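Local atomic coordinates of VipE (Legionella pneumophila subsp. pneumophila str. Philadelphia 1, PDB entry 4QN8), a protein that is a Legionella pneumophila effector of unestablished molecular activity that probably acts inside infected host cells, represented here by its all-helical N-terminal half. Residues Pro4-Gln9 against Val51-His56; Asp60-Phe65 against Ser101-Ala106; Arg84-Ser89 against Ser125-Thr130. All coordinates share one frame; numbering follows the deposited sequence.

Contact 1: residues Pro4-Gln9 against Val51-His56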
# COMPACT_ATOMS: atom_id res chain seq x y z
N PRO A 4 -5.72 3.85 -16.04
CA PRO A 4 -5.11 4.31 -14.78
C PRO A 4 -4.44 5.67 -14.95
O PRO A 4 -4.31 6.15 -16.08
CB PRO A 4 -4.04 3.25 -14.50
CG PRO A 4 -3.76 2.62 -15.83
CD PRO A 4 -5.06 2.66 -16.58
N LEU A 5 -4.03 6.28 -13.85
CA LEU A 5 -3.24 7.50 -13.91
C LEU A 5 -1.95 7.27 -14.68
O LEU A 5 -1.42 6.15 -14.69
CB LEU A 5 -2.86 7.93 -12.49
CG LEU A 5 -4.04 8.26 -11.58
CD1 LEU A 5 -3.61 8.38 -10.13
CD2 LEU A 5 -4.65 9.56 -12.06
N THR A 6 -1.44 8.32 -15.32
CA THR A 6 -0.17 8.23 -16.03
C THR A 6 0.95 7.84 -15.07
O THR A 6 1.80 7.00 -15.39
CB THR A 6 0.16 9.53 -16.77
OG1 THR A 6 -0.88 9.80 -17.72
CG2 THR A 6 1.49 9.41 -17.51
N GLN A 7 0.93 8.43 -13.88
CA GLN A 7 1.88 8.09 -12.82
C GLN A 7 1.90 6.58 -12.58
O GLN A 7 2.97 5.96 -12.48
CB GLN A 7 1.48 8.84 -11.55
CG GLN A 7 2.30 8.50 -10.34
CD GLN A 7 1.93 9.33 -9.12
OE1 GLN A 7 2.54 9.19 -8.07
NE2 GLN A 7 0.94 10.22 -9.27
N THR A 8 0.72 5.98 -12.50
CA THR A 8 0.59 4.54 -12.28
C THR A 8 1.22 3.77 -13.43
O THR A 8 1.99 2.83 -13.22
CB THR A 8 -0.87 4.15 -12.17
OG1 THR A 8 -1.38 4.63 -10.92
CG2 THR A 8 -1.04 2.62 -12.23
N GLN A 9 0.88 4.17 -14.65
CA GLN A 9 1.40 3.48 -15.83
C GLN A 9 2.92 3.48 -15.87
O GLN A 9 3.54 2.47 -16.21
CB GLN A 9 0.87 4.13 -17.11
CG GLN A 9 -0.65 4.01 -17.30
CD GLN A 9 -1.16 4.93 -18.39
OE1 GLN A 9 -0.39 5.68 -19.00
NE2 GLN A 9 -2.46 4.88 -18.64
N VAL A 51 -11.07 11.41 -9.88
CA VAL A 51 -9.63 11.15 -9.83
C VAL A 51 -9.07 11.19 -11.26
O VAL A 51 -9.53 10.45 -12.13
CB VAL A 51 -9.32 9.77 -9.23
CG1 VAL A 51 -7.82 9.54 -9.15
CG2 VAL A 51 -9.95 9.64 -7.84
N SER A 52 -8.09 12.07 -11.50
CA SER A 52 -7.43 12.17 -12.80
C SER A 52 -5.97 12.56 -12.64
O SER A 52 -5.47 12.71 -11.52
CB SER A 52 -8.15 13.18 -13.70
OG SER A 52 -8.06 14.50 -13.19
N ASP A 53 -5.27 12.70 -13.76
CA ASP A 53 -3.86 13.09 -13.74
C ASP A 53 -3.63 14.44 -13.08
O ASP A 53 -2.55 14.70 -12.56
CB ASP A 53 -3.32 13.15 -15.18
CG ASP A 53 -2.88 11.80 -15.70
OD1 ASP A 53 -2.93 10.81 -14.93
OD2 ASP A 53 -2.46 11.74 -16.88
N SER A 54 -4.64 15.31 -13.12
CA SER A 54 -4.51 16.66 -12.59
C SER A 54 -5.29 16.83 -11.30
O SER A 54 -5.40 17.94 -10.78
CB SER A 54 -5.00 17.69 -13.62
OG SER A 54 -6.39 17.58 -13.79
N ASN A 55 -5.86 15.73 -10.80
CA ASN A 55 -6.68 15.79 -9.58
C ASN A 55 -6.59 14.49 -8.79
O ASN A 55 -7.42 13.59 -8.98
CB ASN A 55 -8.14 16.10 -9.92
CG ASN A 55 -8.94 16.57 -8.71
OD1 ASN A 55 -8.51 17.45 -7.96
ND2 ASN A 55 -10.12 15.97 -8.51
N HIS A 56 -5.58 14.37 -7.93
CA HIS A 56 -5.45 13.15 -7.13
C HIS A 56 -4.61 13.36 -5.88
O HIS A 56 -3.57 14.02 -5.90
CB HIS A 56 -4.89 11.98 -7.97
CG HIS A 56 -3.50 12.21 -8.48
ND1 HIS A 56 -3.26 12.65 -9.76
CD2 HIS A 56 -2.30 12.06 -7.90
CE1 HIS A 56 -1.95 12.78 -9.94
NE2 HIS A 56 -1.34 12.42 -8.83
O HOH W 1 -0.81 10.62 -13.14
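D53 and T6 meet almost at right angles, the loop aspartate presenting its carboxylate to the first turn of helix 6-20. The backbone N of T6 donates to D53 OD1 over 2.9 Å along a nearly straight line (168°), using the syn lone pair of that oxygen. The other oxygen, D53 OD2, takes the T6 hydroxyl from OG1 at 2.6 Å, again on the syn side but a little out of the carboxylate plane. Both donors can serve one acid because the T6 side chain holds OG1 beside its own backbone N (chi1 -60°). One water extends the grip: it accepts from the N of Q7 at 2.9 Å and donates to D53 OD1 at 2.8 Å.

Beside this polar pair, L5, at the N-cap position of the helix, sends its two methyl groups to different targets. CD1 lies over one face of the H56 ring, 4.1 Å above the plane and offset toward the rim, whereas CD2 comes within 3.3 Å of S52 O. The imidazole is itself held: H56 ND1 donates to S52 O at 2.8 Å, nearly in the ring plane, and that carbonyl also accepts from N55 N in the type I turn S52-N55. Q7 NE2 comes 3.2 Å from H56 NE2, the amide and ring planes 57° apart, while OE1 accepts from T39 N. An acidic side chain from the loop thus meets the N-H groups at a helix start, T6 directly and Q7 through water, where the helix dipole would tend to stabilise its negative charge.

Contact 2: residues Asp60-Phe65 against Ser101-Ala106. With BME (beta-mercaptoethanol), chain D.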
# COMPACT_ATOMS: atom_id res chain seq x y z
N ASP A 60 -4.80 8.50 -3.36
CA ASP A 60 -5.47 8.18 -4.63
C ASP A 60 -4.47 7.52 -5.59
O ASP A 60 -4.80 6.56 -6.28
CB ASP A 60 -6.01 9.44 -5.31
CG ASP A 60 -7.26 10.00 -4.62
OD1 ASP A 60 -7.96 9.25 -3.91
OD2 ASP A 60 -7.52 11.22 -4.83
N ALA A 61 -3.26 8.06 -5.63
CA ALA A 61 -2.26 7.57 -6.59
C ALA A 61 -1.76 6.18 -6.21
O ALA A 61 -1.58 5.31 -7.08
CB ALA A 61 -1.10 8.54 -6.67
N ILE A 62 -1.50 5.97 -4.93
CA ILE A 62 -1.07 4.66 -4.45
C ILE A 62 -2.16 3.61 -4.68
O ILE A 62 -1.89 2.49 -5.13
CB ILE A 62 -0.66 4.70 -2.96
CG1 ILE A 62 0.42 5.77 -2.72
CG2 ILE A 62 -0.19 3.32 -2.49
CD1 ILE A 62 0.91 5.87 -1.28
N LYS A 63 -3.41 3.97 -4.37
CA LYS A 63 -4.54 3.08 -4.58
C LYS A 63 -4.61 2.66 -6.04
O LYS A 63 -4.81 1.49 -6.37
CB LYS A 63 -5.86 3.78 -4.21
CG LYS A 63 -6.20 3.83 -2.72
CD LYS A 63 -7.52 4.59 -2.58
CE LYS A 63 -7.99 4.75 -1.17
NZ LYS A 63 -9.19 5.65 -1.19
N ASP A 64 -4.43 3.64 -6.93
CA ASP A 64 -4.55 3.38 -8.36
C ASP A 64 -3.49 2.36 -8.79
O ASP A 64 -3.77 1.44 -9.57
CB ASP A 64 -4.45 4.69 -9.15
CG ASP A 64 -4.81 4.53 -10.62
OD1 ASP A 64 -6.00 4.26 -10.92
OD2 ASP A 64 -3.91 4.68 -11.47
N PHE A 65 -2.28 2.53 -8.26
CA PHE A 65 -1.17 1.61 -8.58
C PHE A 65 -1.46 0.20 -8.10
O PHE A 65 -1.30 -0.77 -8.86
CB PHE A 65 0.12 2.11 -7.93
CG PHE A 65 1.32 1.24 -8.18
CD1 PHE A 65 2.09 1.40 -9.32
CD2 PHE A 65 1.69 0.28 -7.25
CE1 PHE A 65 3.23 0.61 -9.54
CE2 PHE A 65 2.80 -0.53 -7.46
CZ PHE A 65 3.57 -0.36 -8.61
N SER A 101 0.23 7.97 4.02
CA SER A 101 -0.21 7.26 2.83
C SER A 101 0.99 6.54 2.27
O SER A 101 1.98 7.17 1.90
CB SER A 101 -0.76 8.23 1.78
OG SER A 101 -1.79 9.05 2.32
N SER A 102 0.93 5.21 2.22
CA SER A 102 2.10 4.42 1.85
C SER A 102 1.75 3.17 1.07
O SER A 102 0.63 2.65 1.16
CB SER A 102 2.85 3.99 3.10
OG SER A 102 2.11 2.98 3.78
N LEU A 103 2.72 2.67 0.31
CA LEU A 103 2.50 1.48 -0.50
C LEU A 103 2.27 0.24 0.36
O LEU A 103 1.45 -0.62 0.01
CB LEU A 103 3.69 1.25 -1.44
CG LEU A 103 3.49 0.13 -2.45
CD1 LEU A 103 2.32 0.42 -3.43
CD2 LEU A 103 4.78 -0.08 -3.24
N GLU A 104 2.98 0.16 1.48
CA GLU A 104 2.81 -0.99 2.36
C GLU A 104 1.41 -1.01 2.97
O GLU A 104 0.83 -2.09 3.12
CB GLU A 104 3.91 -1.06 3.43
CG GLU A 104 3.89 0.05 4.47
CD GLU A 104 4.80 1.22 4.11
OE1 GLU A 104 5.11 1.40 2.89
OE2 GLU A 104 5.20 1.97 5.03
N LYS A 105 0.86 0.16 3.31
CA LYS A 105 -0.51 0.22 3.82
C LYS A 105 -1.50 -0.21 2.73
O LYS A 105 -2.45 -0.97 2.99
CB LYS A 105 -0.87 1.62 4.33
CG LYS A 105 -2.36 1.74 4.67
CD LYS A 105 -2.66 2.83 5.69
CE LYS A 105 -2.53 4.21 5.08
NZ LYS A 105 -2.75 5.27 6.14
N ALA A 106 -1.27 0.23 1.50
CA ALA A 106 -2.19 -0.12 0.43
C ALA A 106 -2.14 -1.60 0.05
O ALA A 106 -3.18 -2.21 -0.21
CB ALA A 106 -1.99 0.75 -0.79
C1 BME D . 0.11 11.18 3.85
C2 BME D . 1.44 11.05 3.13
O1 BME D . -0.92 11.40 2.91
S2 BME D . 2.81 10.82 4.27
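Helix 58-69 runs past the beginning of helix 103-114 with the CA atoms of I62 and L103 only 6.2 Å apart. The result is apolar helix-helix packing in the middle of an all-helical domain, and a single branched side chain, I62, does most of the work, its CB directed toward the opposing segment and both branches touching it. The CG2 arm stands anti to the backbone N and meets A106 CB at 3.6 Å. The other arm runs on extended beyond CG1, bringing CD1 against the peptide that leads into the helix: I62 CD1 lies 3.6 Å from both S101 O and S102 N.

L103 packs beside that isoleucine. Its CD1 methyl is shared, touching I62 CG2 at 3.9 Å and F65 CD2 at the same distance. The phenyl ring of F65 and the leucine side chain cross at a slant, and the ring is also engaged edge-to-face by F38, while L11, I12 and L19 of helix 6-20 pack against it.

The new helix has its own polar start. S102, at the N-cap position, accepts from the backbone N of K105 through OG at 3.1 Å, a capping bond. The K105 side chain turns back so that NZ donates to the carbonyl oxygens of M98 and G100 in the preceding loop. Just before the helix, S101 OG forms a 2.6 Å hydrogen bond with O1 of a beta-mercaptoethanol molecule that probably came from the crystallisation liquor.

Contact 3: residues Arg84-Ser89 against Ser125-Thr130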
# COMPACT_ATOMS: atom_id res chain seq x y z
N ARG A 84 7.29 -8.54 3.00
CA ARG A 84 8.57 -7.90 2.75
C ARG A 84 8.45 -6.40 2.89
O ARG A 84 9.33 -5.76 3.46
CB ARG A 84 9.08 -8.25 1.35
CG ARG A 84 9.51 -9.67 1.21
CD ARG A 84 9.96 -9.90 -0.21
NE ARG A 84 11.25 -9.28 -0.49
CZ ARG A 84 11.68 -9.00 -1.72
NH1 ARG A 84 10.91 -9.28 -2.76
NH2 ARG A 84 12.87 -8.45 -1.91
N MSE A 85 7.36 -5.83 2.38
CA MSE A 85 7.19 -4.39 2.46
C MSE A 85 7.10 -3.94 3.91
O MSE A 85 7.65 -2.89 4.27
CB MSE A 85 5.95 -3.95 1.67
CG MSE A 85 6.12 -4.14 0.17
SE MSE A 85 4.47 -3.57 -0.68
CE MSE A 85 4.95 -3.89 -2.54
N ILE A 86 6.44 -4.73 4.73
CA ILE A 86 6.32 -4.39 6.15
C ILE A 86 7.70 -4.47 6.81
O ILE A 86 8.07 -3.58 7.59
CB ILE A 86 5.25 -5.27 6.86
CG1 ILE A 86 3.85 -4.81 6.44
CG2 ILE A 86 5.40 -5.21 8.38
CD1 ILE A 86 2.75 -5.86 6.52
N GLU A 87 8.48 -5.50 6.49
CA GLU A 87 9.84 -5.63 7.06
C GLU A 87 10.78 -4.51 6.63
O GLU A 87 11.62 -4.07 7.42
CB GLU A 87 10.48 -6.95 6.64
CG GLU A 87 10.05 -8.19 7.39
CD GLU A 87 10.59 -9.44 6.72
OE1 GLU A 87 10.59 -9.48 5.47
OE2 GLU A 87 11.02 -10.37 7.44
N LEU A 88 10.64 -4.07 5.38
CA LEU A 88 11.62 -3.16 4.77
C LEU A 88 11.23 -1.69 4.74
O LEU A 88 12.05 -0.86 4.38
CB LEU A 88 11.92 -3.59 3.34
CG LEU A 88 12.57 -4.96 3.22
CD1 LEU A 88 12.68 -5.34 1.74
CD2 LEU A 88 13.95 -5.02 3.90
N SER A 89 9.98 -1.40 5.10
CA SER A 89 9.46 -0.03 5.11
C SER A 89 10.36 0.86 5.97
O SER A 89 10.84 0.42 7.02
CB SER A 89 8.04 0.00 5.68
OG SER A 89 7.12 -0.53 4.75
N SER A 125 3.39 -9.96 12.79
CA SER A 125 4.76 -9.72 12.35
C SER A 125 5.50 -8.85 13.36
O SER A 125 4.87 -8.08 14.10
CB SER A 125 4.75 -9.03 10.98
OG SER A 125 4.16 -7.73 11.09
N THR A 126 6.82 -8.99 13.41
CA THR A 126 7.64 -8.23 14.36
C THR A 126 7.39 -6.73 14.22
O THR A 126 7.26 -6.02 15.22
CB THR A 126 9.14 -8.53 14.17
OG1 THR A 126 9.39 -9.93 14.38
CG2 THR A 126 9.99 -7.72 15.15
N ARG A 127 7.32 -6.25 12.99
CA ARG A 127 7.19 -4.80 12.78
C ARG A 127 5.82 -4.30 13.25
O ARG A 127 5.73 -3.28 13.93
CB ARG A 127 7.41 -4.44 11.31
CG ARG A 127 7.39 -2.93 11.03
CD ARG A 127 8.70 -2.29 11.45
NE ARG A 127 8.76 -0.86 11.12
CZ ARG A 127 9.13 -0.38 9.94
NH1 ARG A 127 9.45 -1.20 8.95
NH2 ARG A 127 9.16 0.94 9.73
N VAL A 128 4.75 -5.03 12.92
CA VAL A 128 3.42 -4.55 13.31
C VAL A 128 3.27 -4.66 14.82
O VAL A 128 2.70 -3.77 15.46
CB VAL A 128 2.29 -5.31 12.59
CG1 VAL A 128 0.92 -4.99 13.20
CG2 VAL A 128 2.31 -5.00 11.10
N ARG A 129 3.78 -5.74 15.40
CA ARG A 129 3.75 -5.88 16.85
C ARG A 129 4.53 -4.78 17.55
O ARG A 129 4.08 -4.27 18.57
CB ARG A 129 4.24 -7.25 17.30
CG ARG A 129 3.22 -8.35 17.11
N THR A 130 5.68 -4.41 17.00
CA THR A 130 6.49 -3.35 17.61
C THR A 130 5.76 -2.01 17.59
O THR A 130 5.75 -1.28 18.59
CB THR A 130 7.84 -3.18 16.88
OG1 THR A 130 8.63 -4.36 17.04
CG2 THR A 130 8.61 -1.98 17.45
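R127 reaching over to the C-terminal end of helix 75-88, to the carbonyl of S89 just beyond it, makes this a mixed polar and apolar helix-helix contact, set toward the periphery of the domain, where that helix ends beside the short helix 126-131. The axes of the two short helical segments come within 9.4 Å and are inclined by 56°, and R127 supplies much of the contact between them.

S89 O accepts from both terminal nitrogens of R127, unequally. NH1 donates to that oxygen at 2.9 Å with an angle of 149°, while NH2 adds a weak bond to it at 3.2 Å and makes another weak one to P90 O. The oxygen sits at the guanidinium edge, near its plane, although NH1 is tilted from the carbonyl plane of S89. I86 O lies close, 3.1 Å from R127 NH1. A bend at chi2 (78°) turns the chain, whose upper part is packed on I86: CB of R127 touches I86 CG2 at 3.6 Å. The same isoleucine methyl also meets V128 CG2 at 4.1 Å and lies near S125 OG.

S125, at the N-cap position, accepts a weak capping bond from V128 N through OG at 3.3 Å, and its hydroxyl is also bound to H122 O. Elsewhere the arginine forms a salt bridge through NE with E131 and a cation-pi contact with F97. A guanidinium at the C-terminal end of a helix would be expected to meet the negative end of its dipole, while E131 answers the charge from the arginine's own helix.

In the fold
The centre of contact 2 lies about 4 Å from the centre of the chain, and this contact is held by methyl groups and a ring; contacts 1 and 3, on opposite sides of that centre, are partly buried and combine polar bonds with packing. Their charges suit their places: in contact 1 an acid attends a helix start, in contact 3 an arginine cation lies at a helix end. D64 of helix 58-69 ties contacts 1 and 2 together, with OD2 bound by L5 N and T8 OG1. Helix 103-114 likewise joins contact 2 to contact 3, where L103 and E104 pack on M85 and E104 probably bonds to the S89 hydroxyl.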